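Local coordinates for protein polyketide synthase (Lyngbya majuscula 19L, PDB 3QIT) that probably hydrolyses the thioester of the finished curacin A chain and promotes its decarboxylation, with loss of sulfate, to leave a terminal alkene, at residues B[33-38]-B[62-67]. Sequence-based numbering, arbitrary orientation.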
loop_
_atom_site.group_PDB
_atom_site.type_symbol
_atom_site.label_atom_id
_atom_site.label_comp_id
_atom_site.label_asym_id
_atom_site.label_seq_id
_atom_site.Cartn_x
_atom_site.Cartn_y
_atom_site.Cartn_z
ATOM N N HIS B 33 17.358 -9.188 -2.841
ATOM C CA HIS B 33 17.037 -9.840 -4.125
ATOM C C HIS B 33 15.975 -9.066 -4.931
ATOM O O HIS B 33 15.362 -8.159 -4.425
ATOM C CB HIS B 33 16.576 -11.305 -3.904
ATOM C CG HIS B 33 15.261 -11.452 -3.198
ATOM N ND1 HIS B 33 14.063 -11.283 -3.855
ATOM C CD2 HIS B 33 14.945 -11.756 -1.913
ATOM C CE1 HIS B 33 13.059 -11.482 -3.008
ATOM N NE2 HIS B 33 13.565 -11.767 -1.825
ATOM N N GLY B 34 15.801 -9.447 -6.195
ATOM C CA GLY B 34 14.800 -8.812 -7.058
ATOM C C GLY B 34 13.502 -9.604 -7.112
ATOM O O GLY B 34 13.324 -10.624 -6.428
ATOM N N ILE B 35 12.592 -9.140 -7.962
ATOM C CA ILE B 35 11.240 -9.688 -7.972
ATOM C C ILE B 35 11.257 -11.158 -8.377
ATOM O O ILE B 35 12.004 -11.575 -9.271
ATOM C CB ILE B 35 10.306 -8.836 -8.909
ATOM C CG1 ILE B 35 8.839 -9.115 -8.621
ATOM C CG2 ILE B 35 10.610 -9.068 -10.386
ATOM C CD1 ILE B 35 8.371 -8.557 -7.333
ATOM N N LEU B 36 10.398 -11.919 -7.706
ATOM C CA LEU B 36 10.230 -13.368 -7.887
ATOM C C LEU B 36 11.380 -14.212 -7.370
ATOM O O LEU B 36 11.250 -15.428 -7.306
ATOM C CB LEU B 36 9.911 -13.742 -9.343
ATOM C CG LEU B 36 8.732 -13.009 -9.930
ATOM C CD1 LEU B 36 8.452 -13.587 -11.302
ATOM C CD2 LEU B 36 7.510 -13.100 -9.022
ATOM N N GLU B 37 12.484 -13.588 -6.969
ATOM C CA GLU B 37 13.613 -14.388 -6.434
ATOM C C GLU B 37 13.521 -14.622 -4.914
ATOM O O GLU B 37 12.421 -14.670 -4.370
ATOM C CB GLU B 37 14.953 -13.810 -6.887
ATOM C CG GLU B 37 15.098 -13.965 -8.416
ATOM C CD GLU B 37 16.495 -13.689 -8.922
ATOM O OE1 GLU B 37 17.389 -14.549 -8.745
ATOM O OE2 GLU B 37 16.682 -12.613 -9.521
ATOM N N GLN B 38 14.658 -14.834 -4.240
ATOM C CA GLN B 38 14.627 -15.237 -2.832
ATOM C C GLN B 38 16.019 -15.017 -2.276
ATOM O O GLN B 38 16.973 -14.852 -3.040
ATOM C CB GLN B 38 14.264 -16.736 -2.707
ATOM C CG GLN B 38 15.148 -17.649 -3.547
ATOM C CD GLN B 38 14.812 -19.117 -3.364
ATOM O OE1 GLN B 38 14.639 -19.597 -2.244
ATOM N NE2 GLN B 38 14.692 -19.834 -4.476
ATOM N N PHE B 62 8.606 -10.056 1.440
ATOM C CA PHE B 62 7.287 -10.679 1.689
ATOM C C PHE B 62 6.729 -11.256 0.396
ATOM O O PHE B 62 6.940 -10.700 -0.691
ATOM C CB PHE B 62 6.277 -9.689 2.278
ATOM C CG PHE B 62 6.498 -9.383 3.754
ATOM C CD1 PHE B 62 6.603 -10.407 4.695
ATOM C CD2 PHE B 62 6.565 -8.070 4.178
ATOM C CE1 PHE B 62 6.818 -10.094 6.089
ATOM C CE2 PHE B 62 6.755 -7.752 5.534
ATOM C CZ PHE B 62 6.885 -8.768 6.486
ATOM N N GLY B 63 6.074 -12.408 0.516
ATOM C CA GLY B 63 5.572 -13.138 -0.645
ATOM C C GLY B 63 6.600 -13.950 -1.427
ATOM O O GLY B 63 6.240 -14.628 -2.382
ATOM N N HIS B 64 7.874 -13.880 -1.032
ATOM C CA HIS B 64 8.963 -14.559 -1.749
ATOM C C HIS B 64 9.615 -15.555 -0.803
ATOM O O HIS B 64 9.551 -15.399 0.417
ATOM C CB HIS B 64 10.060 -13.557 -2.140
ATOM C CG HIS B 64 9.639 -12.558 -3.181
ATOM N ND1 HIS B 64 8.769 -11.517 -2.925
ATOM C CD2 HIS B 64 10.006 -12.433 -4.477
ATOM C CE1 HIS B 64 8.611 -10.793 -4.023
ATOM N NE2 HIS B 64 9.340 -11.337 -4.986
ATOM N N GLY B 65 10.235 -16.583 -1.363
ATOM C CA GLY B 65 11.071 -17.508 -0.569
ATOM C C GLY B 65 10.275 -18.134 0.559
ATOM O O GLY B 65 9.184 -18.652 0.333
ATOM N N ARG B 66 10.784 -18.017 1.780
ATOM C CA ARG B 66 10.075 -18.505 2.976
ATOM C C ARG B 66 9.433 -17.427 3.851
ATOM O O ARG B 66 8.905 -17.734 4.928
ATOM C CB ARG B 66 11.037 -19.377 3.820
ATOM C CG ARG B 66 11.515 -20.657 3.126
ATOM C CD ARG B 66 10.416 -21.719 3.119
ATOM N NE ARG B 66 10.731 -22.871 2.269
ATOM C CZ ARG B 66 11.436 -23.937 2.645
ATOM N NH1 ARG B 66 11.968 -24.012 3.868
ATOM N NH2 ARG B 66 11.601 -24.939 1.800
ATOM N N SER B 67 9.426 -16.166 3.388
ATOM C CA SER B 67 8.711 -15.135 4.128
ATOM C C SER B 67 7.189 -15.276 3.935
ATOM O O SER B 67 6.730 -15.871 2.950
ATOM C CB SER B 67 9.140 -13.715 3.726
ATOM O OG SER B 67 10.409 -13.413 4.271
HETATM O O HOH W 1 10.483 -16.581 -4.287
#
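H64 pushes its imidazole into the curve of 33-38 and meets L36 edge on: L36 N donates to H64 NE2 at 3.0 Å, a moderately bent bond (145° at the hydrogen) that lies nearly in the ring plane. On the other side, H64 ND1 donates its N-H to F62 O (3.0 Å), approaching from above the plane of that carbonyl. H64 CG lies beside the backbone N and anti to the carbonyl carbon (chi1 -68°), which carries the ring across to the type II turn G34-E37. There H64 CD2 comes 3.3 Å from E37 O, and I35 CD1 meets the ring further round its rim, at H64 NE2 and CE1. H33 brings CE1 to 3.5 Å from H64 CD2, the two rings meeting obliquely at 51°. Its own ND1 binds G34 O, and its NE2 takes the N-H of L61. Beside the rings, G65 CA packs against Q38 CB at 3.9 Å, where a side chain on G65 would crowd Q38, and a water bridges E37 O to G65 N. With an alanine at H64, L36 N and F62 O would probably each lose a partner and a gap would open beside H33. The segments follow parallel neighbours 28-32 and 55-59 of the alpha/beta hydrolase sheet, with G34 near the probable nucleophile elbow. With ND1 donating and NE2 accepting, H64 is most simply read as neutral, its tautomer set by two backbone groups.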